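PDB 4R2F: extracellular solute-binding protein family 1 from Arthrobacter chlorophenolicus, which binds the disaccharide laminaribiose and probably hands sugars of this kind to a membrane transporter for uptake. Local coordinates for residues Gly93-Thr98 and Thr317-Gln322; Gln103-Glu108 and Thr385-Asn390; Phe129-Pro134 and Phe351-Glu356; Asp154-Trp159 and Tyr273-Leu278. One frame throughout, in Å; residues are numbered along the deposited sequence. Where two conformers were deposited one is given.

Contact 1 (Gly93-Thr98 and Thr317-Gln322)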
loop_
_atom_site.group_PDB
_atom_site.type_symbol
_atom_site.label_atom_id
_atom_site.label_comp_id
_atom_site.label_asym_id
_atom_site.label_seq_id
_atom_site.Cartn_x
_atom_site.Cartn_y
_atom_site.Cartn_z
ATOM N N GLY A 93 -16.548 -11.274 13.166
ATOM C CA GLY A 93 -15.919 -10.131 12.513
ATOM C C GLY A 93 -16.600 -8.814 12.860
ATOM O O GLY A 93 -17.613 -8.784 13.587
ATOM N N PRO A 94 -16.059 -7.708 12.325
ATOM C CA PRO A 94 -16.558 -6.383 12.649
ATOM C C PRO A 94 -17.763 -5.976 11.810
ATOM O O PRO A 94 -18.110 -6.653 10.816
ATOM C CB PRO A 94 -15.365 -5.505 12.305
ATOM C CG PRO A 94 -14.822 -6.163 11.078
ATOM C CD PRO A 94 -14.964 -7.641 11.343
ATOM N N ALA A 95 -18.370 -4.851 12.187
ATOM C CA ALA A 95 -19.402 -4.207 11.371
ATOM C C ALA A 95 -18.789 -3.377 10.228
ATOM O O ALA A 95 -19.344 -3.299 9.118
ATOM C CB ALA A 95 -20.268 -3.309 12.251
ATOM N N VAL A 96 -17.659 -2.748 10.532
ATOM C CA VAL A 96 -16.947 -1.861 9.634
ATOM C C VAL A 96 -15.454 -2.070 9.797
ATOM O O VAL A 96 -14.967 -2.319 10.906
ATOM C CB VAL A 96 -17.209 -0.378 9.994
ATOM C CG1 VAL A 96 -16.563 0.555 8.978
ATOM C CG2 VAL A 96 -18.698 -0.102 10.110
ATOM N N SER A 97 -14.714 -1.921 8.705
ATOM C CA SER A 97 -13.269 -1.998 8.778
ATOM C C SER A 97 -12.536 -1.294 7.659
ATOM O O SER A 97 -13.082 -1.027 6.565
ATOM C CB SER A 97 -12.806 -3.480 8.816
ATOM O OG SER A 97 -12.642 -4.042 7.526
ATOM N N THR A 98 -11.276 -0.994 7.946
ATOM C CA THR A 98 -10.274 -0.819 6.913
ATOM C C THR A 98 -9.586 -2.176 6.739
ATOM O O THR A 98 -10.029 -3.189 7.276
ATOM C CB THR A 98 -9.246 0.257 7.284
ATOM O OG1 THR A 98 -8.513 -0.129 8.469
ATOM C CG2 THR A 98 -9.939 1.545 7.529
ATOM N N THR A 317 -22.102 -7.491 6.510
ATOM C CA THR A 317 -23.466 -7.906 6.827
ATOM C C THR A 317 -23.660 -8.198 8.306
ATOM O O THR A 317 -24.756 -8.036 8.821
ATOM C CB THR A 317 -23.922 -9.137 6.019
ATOM O OG1 THR A 317 -22.981 -10.196 6.198
ATOM C CG2 THR A 317 -24.057 -8.797 4.518
ATOM N N ASN A 318 -22.602 -8.638 8.983
ATOM C CA ASN A 318 -22.682 -8.896 10.405
ATOM C C ASN A 318 -22.575 -7.616 11.199
ATOM O O ASN A 318 -21.495 -7.252 11.672
ATOM C CB ASN A 318 -21.591 -9.873 10.847
ATOM C CG ASN A 318 -21.728 -10.263 12.321
ATOM O OD1 ASN A 318 -22.701 -9.906 12.969
ATOM N ND2 ASN A 318 -20.733 -10.954 12.852
ATOM N N THR A 319 -23.708 -6.928 11.322
ATOM C CA THR A 319 -23.800 -5.668 12.058
ATOM C C THR A 319 -25.060 -5.737 12.893
ATOM O O THR A 319 -26.036 -6.340 12.474
ATOM C CB THR A 319 -23.863 -4.421 11.116
ATOM O OG1 THR A 319 -24.102 -3.217 11.870
ATOM C CG2 THR A 319 -24.963 -4.563 10.071
ATOM N N PRO A 320 -25.043 -5.127 14.075
ATOM C CA PRO A 320 -26.282 -5.045 14.840
ATOM C C PRO A 320 -27.271 -4.097 14.193
ATOM O O PRO A 320 -28.458 -4.220 14.432
ATOM C CB PRO A 320 -25.820 -4.489 16.194
ATOM C CG PRO A 320 -24.570 -3.755 15.881
ATOM C CD PRO A 320 -23.900 -4.587 14.831
ATOM N N SER A 321 -26.796 -3.148 13.389
ATOM C CA SER A 321 -27.696 -2.219 12.686
ATOM C C SER A 321 -27.015 -1.648 11.460
ATOM O O SER A 321 -26.019 -0.940 11.601
ATOM C CB SER A 321 -28.081 -1.054 13.608
ATOM O OG SER A 321 -28.760 -0.052 12.865
ATOM N N GLN A 322 -27.555 -1.922 10.270
ATOM C CA GLN A 322 -26.980 -1.373 9.035
ATOM C C GLN A 322 -27.052 0.145 8.964
ATOM O O GLN A 322 -26.150 0.778 8.447
ATOM C CB GLN A 322 -27.646 -1.991 7.796
ATOM C CG GLN A 322 -27.060 -1.522 6.469
ATOM C CD GLN A 322 -25.565 -1.766 6.326
ATOM O OE1 GLN A 322 -25.007 -2.727 6.887
ATOM N NE2 GLN A 322 -24.906 -0.910 5.542
HETATM O O HOH W 1 -18.611 -11.550 11.060
HETATM O O HOH W 2 -19.829 -7.378 13.877
#

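Contact 2 (Gln103-Glu108 and Thr385-Asn390)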
loop_
_atom_site.group_PDB
_atom_site.type_symbol
_atom_site.label_atom_id
_atom_site.label_comp_id
_atom_site.label_asym_id
_atom_site.label_seq_id
_atom_site.Cartn_x
_atom_site.Cartn_y
_atom_site.Cartn_z
ATOM N N GLN A 103 -9.583 -6.397 -0.337
ATOM C CA GLN A 103 -10.345 -7.231 0.575
ATOM C C GLN A 103 -11.890 -7.127 0.414
ATOM O O GLN A 103 -12.607 -8.120 0.427
ATOM C CB GLN A 103 -9.880 -6.785 1.970
ATOM C CG GLN A 103 -10.596 -7.287 3.174
ATOM C CD GLN A 103 -9.817 -6.913 4.432
ATOM O OE1 GLN A 103 -8.601 -7.089 4.489
ATOM N NE2 GLN A 103 -10.513 -6.414 5.432
ATOM N N ALA A 104 -12.393 -5.916 0.242
ATOM C CA ALA A 104 -13.820 -5.711 0.062
ATOM C C ALA A 104 -14.378 -6.511 -1.146
ATOM O O ALA A 104 -15.522 -6.952 -1.118
ATOM C CB ALA A 104 -14.094 -4.237 -0.103
ATOM N N PHE A 105 -13.588 -6.696 -2.205
ATOM C CA PHE A 105 -14.066 -7.460 -3.356
ATOM C C PHE A 105 -14.204 -8.972 -3.052
ATOM O O PHE A 105 -15.098 -9.608 -3.569
ATOM C CB PHE A 105 -13.194 -7.242 -4.596
ATOM C CG PHE A 105 -13.249 -5.837 -5.133
ATOM C CD1 PHE A 105 -14.241 -5.463 -6.016
ATOM C CD2 PHE A 105 -12.330 -4.871 -4.710
ATOM C CE1 PHE A 105 -14.298 -4.164 -6.488
ATOM C CE2 PHE A 105 -12.372 -3.581 -5.189
ATOM C CZ PHE A 105 -13.358 -3.225 -6.076
ATOM N N GLN A 106 -13.302 -9.519 -2.238
ATOM C CA GLN A 106 -13.369 -10.907 -1.824
ATOM C C GLN A 106 -14.615 -11.095 -1.006
ATOM O O GLN A 106 -15.379 -12.031 -1.233
ATOM C CB GLN A 106 -12.162 -11.312 -0.985
ATOM C CG GLN A 106 -12.103 -12.799 -0.683
ATOM C CD GLN A 106 -12.302 -13.655 -1.932
ATOM O OE1 GLN A 106 -13.101 -14.596 -1.942
ATOM N NE2 GLN A 106 -11.579 -13.325 -2.995
ATOM N N PHE A 107 -14.853 -10.211 -0.043
ATOM C CA PHE A 107 -16.004 -10.416 0.848
ATOM C C PHE A 107 -17.313 -10.134 0.140
ATOM O O PHE A 107 -18.365 -10.689 0.482
ATOM C CB PHE A 107 -15.848 -9.638 2.175
ATOM C CG PHE A 107 -14.706 -10.130 3.007
ATOM C CD1 PHE A 107 -14.627 -11.479 3.351
ATOM C CD2 PHE A 107 -13.688 -9.275 3.426
ATOM C CE1 PHE A 107 -13.565 -11.965 4.089
ATOM C CE2 PHE A 107 -12.620 -9.762 4.156
ATOM C CZ PHE A 107 -12.558 -11.106 4.491
ATOM N N GLU A 108 -17.269 -9.315 -0.891
ATOM C CA GLU A 108 -18.472 -9.120 -1.688
ATOM C C GLU A 108 -18.836 -10.383 -2.452
ATOM O O GLU A 108 -20.001 -10.769 -2.519
ATOM C CB GLU A 108 -18.283 -7.987 -2.667
ATOM C CG GLU A 108 -19.578 -7.574 -3.333
ATOM C CD GLU A 108 -19.612 -7.880 -4.805
ATOM O OE1 GLU A 108 -18.589 -8.326 -5.352
ATOM O OE2 GLU A 108 -20.658 -7.616 -5.422
ATOM N N THR A 385 -7.193 -2.560 -15.536
ATOM C CA THR A 385 -7.562 -1.413 -14.714
ATOM C C THR A 385 -8.603 -1.781 -13.671
ATOM O O THR A 385 -8.504 -1.376 -12.508
ATOM C CB THR A 385 -8.102 -0.280 -15.602
ATOM O OG1 THR A 385 -7.047 0.175 -16.455
ATOM C CG2 THR A 385 -8.620 0.902 -14.765
ATOM N N ALA A 386 -9.624 -2.502 -14.102
ATOM C CA ALA A 386 -10.716 -2.871 -13.239
ATOM C C ALA A 386 -10.271 -3.732 -12.060
ATOM O O ALA A 386 -9.518 -4.677 -12.226
ATOM C CB ALA A 386 -11.785 -3.593 -14.045
ATOM N N LEU A 387 -10.742 -3.380 -10.868
ATOM C CA LEU A 387 -10.446 -4.138 -9.644
ATOM C C LEU A 387 -11.351 -5.353 -9.531
ATOM O O LEU A 387 -12.424 -5.364 -10.124
ATOM C CB LEU A 387 -10.661 -3.228 -8.427
ATOM C CG LEU A 387 -9.869 -1.924 -8.447
ATOM C CD1 LEU A 387 -9.989 -1.184 -7.114
ATOM C CD2 LEU A 387 -8.424 -2.175 -8.834
ATOM N N SER A 388 -10.946 -6.354 -8.740
ATOM C CA SER A 388 -11.712 -7.608 -8.587
ATOM C C SER A 388 -11.218 -8.430 -7.405
ATOM O O SER A 388 -10.169 -8.132 -6.837
ATOM C CB SER A 388 -11.623 -8.466 -9.853
ATOM O OG SER A 388 -10.307 -8.953 -10.017
ATOM N N ALA A 389 -11.963 -9.471 -7.046
ATOM C CA ALA A 389 -11.631 -10.320 -5.899
ATOM C C ALA A 389 -10.303 -11.023 -6.086
ATOM O O ALA A 389 -9.596 -11.280 -5.119
ATOM C CB ALA A 389 -12.724 -11.339 -5.650
ATOM N N ASN A 390 -9.947 -11.331 -7.326
ATOM C CA ASN A 390 -8.653 -11.966 -7.550
ATOM C C ASN A 390 -7.488 -11.130 -7.028
ATOM O O ASN A 390 -6.450 -11.674 -6.679
ATOM C CB ASN A 390 -8.435 -12.266 -9.015
ATOM C CG ASN A 390 -9.101 -13.566 -9.454
ATOM O OD1 ASN A 390 -9.485 -14.438 -8.640
ATOM N ND2 ASN A 390 -9.226 -13.704 -10.747
#

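Contact 3 (Phe129-Pro134 and Phe351-Glu356)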
loop_
_atom_site.group_PDB
_atom_site.type_symbol
_atom_site.label_atom_id
_atom_site.label_comp_id
_atom_site.label_asym_id
_atom_site.label_seq_id
_atom_site.Cartn_x
_atom_site.Cartn_y
_atom_site.Cartn_z
ATOM N N PHE A 129 -19.291 14.327 -0.952
ATOM C CA PHE A 129 -19.068 13.576 -2.179
ATOM C C PHE A 129 -18.381 14.395 -3.282
ATOM O O PHE A 129 -17.419 13.933 -3.923
ATOM C CB PHE A 129 -20.390 12.997 -2.689
ATOM C CG PHE A 129 -20.216 12.061 -3.834
ATOM C CD1 PHE A 129 -19.825 10.749 -3.617
ATOM C CD2 PHE A 129 -20.407 12.496 -5.145
ATOM C CE1 PHE A 129 -19.636 9.881 -4.678
ATOM C CE2 PHE A 129 -20.222 11.629 -6.208
ATOM C CZ PHE A 129 -19.842 10.320 -5.978
ATOM N N ASP A 130 -18.857 15.620 -3.471
ATOM C CA ASP A 130 -18.249 16.580 -4.379
ATOM C C ASP A 130 -16.783 16.871 -4.061
ATOM O O ASP A 130 -16.077 17.365 -4.927
ATOM C CB ASP A 130 -19.016 17.902 -4.338
ATOM C CG ASP A 130 -18.490 18.897 -5.327
ATOM O OD1 ASP A 130 -18.634 18.639 -6.538
ATOM O OD2 ASP A 130 -17.921 19.915 -4.901
ATOM N N ASP A 131 -16.322 16.600 -2.837
ATOM C CA ASP A 131 -14.905 16.832 -2.457
ATOM C C ASP A 131 -13.976 15.638 -2.819
ATOM O O ASP A 131 -12.762 15.751 -2.737
ATOM C CB ASP A 131 -14.825 17.157 -0.962
ATOM C CG ASP A 131 -13.468 17.702 -0.523
ATOM O OD1 ASP A 131 -12.807 18.444 -1.281
ATOM O OD2 ASP A 131 -13.060 17.387 0.615
ATOM N N PHE A 132 -14.532 14.505 -3.240
ATOM C CA PHE A 132 -13.689 13.360 -3.611
ATOM C C PHE A 132 -12.829 13.790 -4.783
ATOM O O PHE A 132 -13.277 14.557 -5.606
ATOM C CB PHE A 132 -14.497 12.138 -4.050
ATOM C CG PHE A 132 -14.941 11.256 -2.920
ATOM C CD1 PHE A 132 -14.009 10.665 -2.074
ATOM C CD2 PHE A 132 -16.301 10.995 -2.713
ATOM C CE1 PHE A 132 -14.420 9.846 -1.019
ATOM C CE2 PHE A 132 -16.713 10.174 -1.678
ATOM C CZ PHE A 132 -15.769 9.601 -0.830
ATOM N N LEU A 133 -11.606 13.285 -4.859
ATOM C CA LEU A 133 -10.783 13.512 -6.032
ATOM C C LEU A 133 -11.373 12.748 -7.205
ATOM O O LEU A 133 -12.121 11.782 -7.011
ATOM C CB LEU A 133 -9.328 13.106 -5.791
ATOM C CG LEU A 133 -8.542 14.009 -4.830
ATOM C CD1 LEU A 133 -7.289 13.274 -4.389
ATOM C CD2 LEU A 133 -8.185 15.340 -5.491
ATOM N N PRO A 134 -11.062 13.193 -8.430
ATOM C CA PRO A 134 -11.589 12.485 -9.589
ATOM C C PRO A 134 -11.056 11.055 -9.666
ATOM O O PRO A 134 -9.885 10.801 -9.379
ATOM C CB PRO A 134 -11.089 13.322 -10.788
ATOM C CG PRO A 134 -10.666 14.632 -10.218
ATOM C CD PRO A 134 -10.219 14.345 -8.814
ATOM N N PHE A 351 -9.583 13.255 -0.730
ATOM C CA PHE A 351 -10.440 14.435 -0.698
ATOM C C PHE A 351 -9.646 15.669 -1.078
ATOM O O PHE A 351 -8.579 15.926 -0.533
ATOM C CB PHE A 351 -11.039 14.628 0.688
ATOM C CG PHE A 351 -12.110 13.629 1.025
ATOM C CD1 PHE A 351 -13.296 13.587 0.304
ATOM C CD2 PHE A 351 -11.940 12.737 2.067
ATOM C CE1 PHE A 351 -14.280 12.663 0.616
ATOM C CE2 PHE A 351 -12.918 11.810 2.376
ATOM C CZ PHE A 351 -14.089 11.769 1.644
ATOM N N LYS A 352 -10.199 16.439 -2.011
ATOM C CA LYS A 352 -9.538 17.637 -2.550
ATOM C C LYS A 352 -9.154 18.670 -1.478
ATOM O O LYS A 352 -8.043 19.207 -1.500
ATOM C CB LYS A 352 -10.432 18.286 -3.616
ATOM C CG LYS A 352 -9.806 19.498 -4.260
ATOM C CD LYS A 352 -10.423 19.810 -5.608
ATOM C CE LYS A 352 -9.451 20.631 -6.439
ATOM N NZ LYS A 352 -10.152 21.555 -7.363
ATOM N N SER A 353 -10.065 18.929 -0.537
ATOM C CA SER A 353 -9.810 19.884 0.528
ATOM C C SER A 353 -8.595 19.484 1.350
ATOM O O SER A 353 -7.832 20.335 1.783
ATOM C CB SER A 353 -11.023 20.013 1.451
ATOM O OG SER A 353 -11.426 18.747 1.963
ATOM N N ILE A 354 -8.416 18.188 1.582
ATOM C CA ILE A 354 -7.277 17.732 2.379
ATOM C C ILE A 354 -5.990 17.931 1.582
ATOM O O ILE A 354 -4.974 18.345 2.140
ATOM C CB ILE A 354 -7.424 16.268 2.829
ATOM C CG1 ILE A 354 -8.712 16.104 3.632
ATOM C CG2 ILE A 354 -6.228 15.882 3.684
ATOM C CD1 ILE A 354 -9.059 14.687 4.054
ATOM N N THR A 355 -6.040 17.679 0.275
ATOM C CA THR A 355 -4.853 17.895 -0.585
ATOM C C THR A 355 -4.461 19.363 -0.709
ATOM O O THR A 355 -3.378 19.665 -1.187
ATOM C CB THR A 355 -5.029 17.401 -2.048
ATOM O OG1 THR A 355 -6.006 18.207 -2.724
ATOM C CG2 THR A 355 -5.406 15.927 -2.119
ATOM N N GLU A 356 -5.349 20.263 -0.308
ATOM C CA GLU A 356 -5.078 21.703 -0.311
ATOM C C GLU A 356 -4.810 22.278 1.074
ATOM O O GLU A 356 -4.605 23.474 1.237
ATOM C CB GLU A 356 -6.280 22.398 -0.924
ATOM C CG GLU A 356 -6.453 22.022 -2.387
ATOM C CD GLU A 356 -7.698 22.622 -3.007
ATOM O OE1 GLU A 356 -8.603 23.028 -2.248
ATOM O OE2 GLU A 356 -7.769 22.688 -4.254
#

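Contact 4 (Asp154-Trp159 and Tyr273-Leu278). With BGC (beta-D-glucopyranose), chain B; BGC (beta-D-glucopyranose), chain C.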
loop_
_atom_site.group_PDB
_atom_site.type_symbol
_atom_site.label_atom_id
_atom_site.label_comp_id
_atom_site.label_asym_id
_atom_site.label_seq_id
_atom_site.Cartn_x
_atom_site.Cartn_y
_atom_site.Cartn_z
ATOM N N ASP A 154 -2.437 4.801 -0.984
ATOM C CA ASP A 154 -1.146 4.454 -0.398
ATOM C C ASP A 154 -0.205 4.221 -1.555
ATOM O O ASP A 154 -0.242 3.181 -2.200
ATOM C CB ASP A 154 -1.292 3.224 0.488
ATOM C CG ASP A 154 -0.000 2.839 1.215
ATOM O OD1 ASP A 154 0.953 3.640 1.281
ATOM O OD2 ASP A 154 0.055 1.695 1.702
ATOM N N ILE A 155 0.629 5.213 -1.801
ATOM C CA ILE A 155 1.562 5.256 -2.911
ATOM C C ILE A 155 2.983 4.902 -2.435
ATOM O O ILE A 155 3.271 4.995 -1.246
ATOM C CB ILE A 155 1.533 6.675 -3.556
ATOM C CG1 ILE A 155 2.117 6.661 -4.975
ATOM C CG2 ILE A 155 2.228 7.701 -2.683
ATOM C CD1 ILE A 155 1.650 7.817 -5.829
ATOM N N ARG A 156 3.840 4.500 -3.369
ATOM C CA ARG A 156 5.156 3.907 -3.091
ATOM C C ARG A 156 6.297 4.748 -3.670
ATOM O O ARG A 156 6.836 4.441 -4.734
ATOM C CB ARG A 156 5.217 2.477 -3.645
ATOM C CG ARG A 156 4.338 1.502 -2.871
ATOM C CD ARG A 156 5.017 1.052 -1.580
ATOM N NE ARG A 156 4.076 0.386 -0.685
ATOM C CZ ARG A 156 3.167 1.000 0.057
ATOM N NH1 ARG A 156 3.119 2.322 0.115
ATOM N NH2 ARG A 156 2.350 0.288 0.817
ATOM N N PRO A 157 6.675 5.822 -2.959
ATOM C CA PRO A 157 7.739 6.650 -3.469
ATOM C C PRO A 157 9.106 6.061 -3.169
ATOM O O PRO A 157 9.266 5.260 -2.252
ATOM C CB PRO A 157 7.560 7.987 -2.721
ATOM C CG PRO A 157 6.382 7.809 -1.811
ATOM C CD PRO A 157 6.154 6.329 -1.683
ATOM N N LEU A 158 10.079 6.493 -3.950
ATOM C CA LEU A 158 11.474 6.247 -3.664
ATOM C C LEU A 158 11.985 7.406 -2.801
ATOM O O LEU A 158 11.523 8.551 -2.946
ATOM C CB LEU A 158 12.255 6.127 -4.957
ATOM C CG LEU A 158 11.889 4.902 -5.807
ATOM C CD1 LEU A 158 12.385 5.060 -7.229
ATOM C CD2 LEU A 158 12.453 3.627 -5.209
ATOM N N TRP A 159 12.860 7.077 -1.865
ATOM C CA TRP A 159 13.423 8.030 -0.912
ATOM C C TRP A 159 14.914 7.854 -0.896
ATOM O O TRP A 159 15.403 6.766 -1.223
ATOM C CB TRP A 159 12.896 7.769 0.517
ATOM C CG TRP A 159 11.454 8.056 0.678
ATOM C CD1 TRP A 159 10.433 7.250 0.319
ATOM C CD2 TRP A 159 10.857 9.252 1.213
ATOM N NE1 TRP A 159 9.235 7.857 0.591
ATOM C CE2 TRP A 159 9.467 9.086 1.142
ATOM C CE3 TRP A 159 11.368 10.433 1.757
ATOM C CZ2 TRP A 159 8.566 10.060 1.588
ATOM C CZ3 TRP A 159 10.479 11.403 2.194
ATOM C CH2 TRP A 159 9.092 11.207 2.118
ATOM N N TYR A 273 18.738 4.481 0.154
ATOM C CA TYR A 273 17.813 4.598 -0.963
ATOM C C TYR A 273 16.844 3.435 -0.899
ATOM O O TYR A 273 17.195 2.364 -0.403
ATOM C CB TYR A 273 18.601 4.626 -2.271
ATOM C CG TYR A 273 17.816 4.902 -3.543
ATOM C CD1 TYR A 273 17.541 6.199 -3.951
ATOM C CD2 TYR A 273 17.398 3.864 -4.359
ATOM C CE1 TYR A 273 16.832 6.453 -5.126
ATOM C CE2 TYR A 273 16.684 4.107 -5.533
ATOM C CZ TYR A 273 16.410 5.403 -5.914
ATOM O OH TYR A 273 15.737 5.647 -7.078
ATOM N N GLY A 274 15.606 3.658 -1.310
ATOM C CA GLY A 274 14.630 2.588 -1.374
ATOM C C GLY A 274 13.189 3.024 -1.528
ATOM O O GLY A 274 12.881 4.201 -1.499
ATOM N N MET A 275 12.300 2.049 -1.645
ATOM C CA MET A 275 10.890 2.297 -1.879
ATOM C C MET A 275 10.171 2.180 -0.555
ATOM O O MET A 275 10.321 1.200 0.141
ATOM C CB MET A 275 10.328 1.265 -2.868
ATOM C CG MET A 275 8.843 1.379 -3.191
ATOM S SD MET A 275 8.075 -0.108 -3.868
ATOM C CE MET A 275 8.112 -1.165 -2.446
ATOM N N LEU A 276 9.421 3.203 -0.187
ATOM C CA LEU A 276 8.598 3.118 1.002
ATOM C C LEU A 276 7.215 3.755 0.823
ATOM O O LEU A 276 6.452 3.359 -0.040
ATOM C CB LEU A 276 9.344 3.648 2.229
ATOM C CG LEU A 276 8.896 3.117 3.592
ATOM C CD1 LEU A 276 8.438 1.678 3.496
ATOM C CD2 LEU A 276 9.970 3.269 4.649
ATOM N N THR A 277 6.915 4.746 1.647
ATOM C CA THR A 277 5.600 5.350 1.707
ATOM C C THR A 277 5.703 6.852 1.764
ATOM O O THR A 277 6.770 7.401 1.928
ATOM C CB THR A 277 4.828 4.915 2.962
ATOM O OG1 THR A 277 5.417 5.515 4.115
ATOM C CG2 THR A 277 4.835 3.416 3.109
ATOM N N LEU A 278 4.573 7.516 1.614
ATOM C CA LEU A 278 4.504 8.928 1.910
ATOM C C LEU A 278 4.794 9.131 3.397
ATOM O O LEU A 278 4.413 8.314 4.217
ATOM C CB LEU A 278 3.123 9.464 1.570
ATOM C CG LEU A 278 2.892 10.945 1.829
ATOM C CD1 LEU A 278 1.839 11.498 0.898
ATOM C CD2 LEU A 278 2.517 11.191 3.276
HETATM C C2 BGC B . 1.451 0.148 4.448
HETATM C C3 BGC B . 0.770 -1.202 4.170
HETATM C C4 BGC B . 1.738 -2.336 4.535
HETATM C C5 BGC B . 2.264 -2.151 5.982
HETATM C C6 BGC B . 3.181 -3.289 6.447
HETATM C C1 BGC B . 2.002 0.176 5.885
HETATM O O1 BGC B . 2.716 1.386 6.135
HETATM O O2 BGC B . 0.511 1.213 4.224
HETATM O O3 BGC B . 0.329 -1.211 2.786
HETATM O O4 BGC B . 1.148 -3.639 4.449
HETATM O O5 BGC B . 2.930 -0.919 6.033
HETATM O O6 BGC B . 4.254 -3.456 5.518
HETATM C C2 BGC C . -1.581 -1.399 1.380
HETATM C C3 BGC C . -2.857 -2.230 1.239
HETATM C C4 BGC C . -2.500 -3.692 1.012
HETATM C C5 BGC C . -1.584 -4.185 2.124
HETATM C C6 BGC C . -1.096 -5.618 1.873
HETATM C C1 BGC C . -0.838 -1.973 2.574
HETATM O O2 BGC C . -1.883 -0.023 1.580
HETATM O O3 BGC C . -3.649 -1.747 0.155
HETATM O O4 BGC C . -3.679 -4.486 1.053
HETATM O O5 BGC C . -0.451 -3.319 2.256
HETATM O O6 BGC C . -0.289 -5.723 0.679
HETATM O O HOH W 3 1.910 6.326 0.937
#

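Contact 1 (Gly93-Thr98 and Thr317-Gln322)
The methyl of A95 rests against the side chain of T319, where A95 CB stands 3.9 Å from T319 CB, and this is the close-fitting part of the contact. N318 adds to it with its backbone, since N318 O lies 3.7 Å from A95 CA. Alanine suits so narrow a place, because its one methyl also touches S325 of helix 322-335. T319 has OG1 opposite its own backbone N (chi1 174°), which puts the hydroxyl where it can accept from S321 N at 3.1 Å in an ST turn; S325 is a further partner of the same oxygen. Just before it, N318 is the centre of an inverse gamma turn. The other side of the contact is looser, and water does the joining, for no direct hydrogen bond crosses between the two segments. One water accepts from G93 N at 3.0 Å and from N318 ND2 at 2.8 Å. A second donates to G93 O at 2.6 Å and to N318 O at 2.8 Å, bridging two carbonyls that could not bond to each other. A CB at G93 would come too near P94 CD, which is consistent with glycine there. The arrangement belongs to the alpha/beta fold of solute-binding proteins: strand 96-97 lies between strands 40-44 and 306-316, and the loop leaving 306-316 turns past its start into helix 322-335, with S321 as N-cap.

Contact 2 (Gln103-Glu108 and Thr385-Asn390)
F105 packs against the extended chain of L387 and S388 and the start of helix 389-396 at A389, and it supplies most of what helix 103-109 offers here. With CG beside its backbone N (chi1 -66°), the ring is set under the chain: S388 N lies over its centre, 4.3 Å above the plane. The far end of the ring meets the leucine, F105 CZ being 3.6 Å from L387 CB, and the CB that carries the ring lies 3.5 Å from A389 N. A leucine here would probably leave S388 without its broad flat support and open a gap beside L387. The F105 carbonyl takes part as well, with A389 CB 3.6 Å from F105 O; a small residue suits this close approach. Q106, deposited in two conformers, gives a doubtful contact with A389. Behind, A104 and F105 pack on V147 of strand 145-161, F107 faces helix 80-89, and L387 touches P310 of strand 306-316.

Contact 3 (Phe129-Pro134 and Phe351-Glu356)
This is a surface contact in which the loop after helix 117-126 meets the start of the short, weakly bonded helix 352-355 through a single beta bridge, F132 with F351, whose rings also form an offset stack. The bridge is held on one side by K352 N, which donates to D131 O at 2.8 Å in a nearly straight bond of 172°, and on the other by the backbone bond of L133 with V350. The anti placement of D131 CG to its backbone N (chi1 -168°) carries the carboxylate over the start of the helix. There OD1 of D131 accepts from S353 N at 2.9 Å through its syn lone pair, and OD2 of D131 receives the S353 hydroxyl. An aspartate suits this place because one short acid grips both the backbone and the side chain of S353, and the nearby helix start would probably help to stabilise its negative charge. Beneath, the rings of F132 and F351 lie side by side, with centroids 4.5 Å apart and planes at 22°; F351 CE1 sits over one face of F132, toward its rim. L123 and V137 also pack on F132. L133 continues the apolar part, its CD2 4.0 Å from K352 CA. L133 and T355 meet tip to tip, L133 CD1 to T355 CG2 at 4.0 Å, while T355 OG1 turns back to donate to K352 O at 2.6 Å.

Contact 4 (Asp154-Trp159 and Tyr273-Leu278)
An antiparallel strand pair runs up to the sugar pocket, L158 and M275 forming a non-hydrogen-bonded pair and W159 and G274 a hydrogen-bonded one. W159 N donates to G274 O at 2.9 Å and G274 N returns a bond to W159 O; the backbone angles of G274 would jam any side chain against the preceding carbonyl. L276 N extends the pairing to P157 O. R156 bends at chi2 (-80°), crosses M275 and passes L276 O, 3.1 Å from its CD. Its guanidinium grips D154 end-on, NH1 to OD1 and NH2 to OD2, each at 2.8 Å from above the carboxylate plane, while H207 holds NE. A methionine here would probably leave the D154 carboxylate without its countercharge and less firmly held. D154 OD2 accepts O2 of both glucose units, each at 2.6 Å, and R156 NH2 lies 3.2 Å from O3 of the chain B glucose. Such a pairing implies an acid probably charge-balanced by arginine, its rotation restrained by the two-nitrogen grip, receiving two sugar hydroxyls.

From the N terminus, the chain supplies the first halves of contacts 1, 2, 3 and 4, at 93-98, 103-108, 129-134 and 154-159. Contact 4 closes first, at 273-278, so its loop lies wholly within the other three. Contact 1 follows at 317-322, contact 3 at 351-356 and contact 2 at 385-390; contact 3 is enclosed by contact 2, and contact 1 crosses both. Contacts 1 and 4 reach the same sheet at places about 32 Å apart, centre to centre. Contact 2 ties the helix after strand 96-97 to a late helix, and touches contact 1 where Q103 meets S97 and T98. Contact 3 joins the loop after helix 117-126 to the short helix 352-355 at the surface.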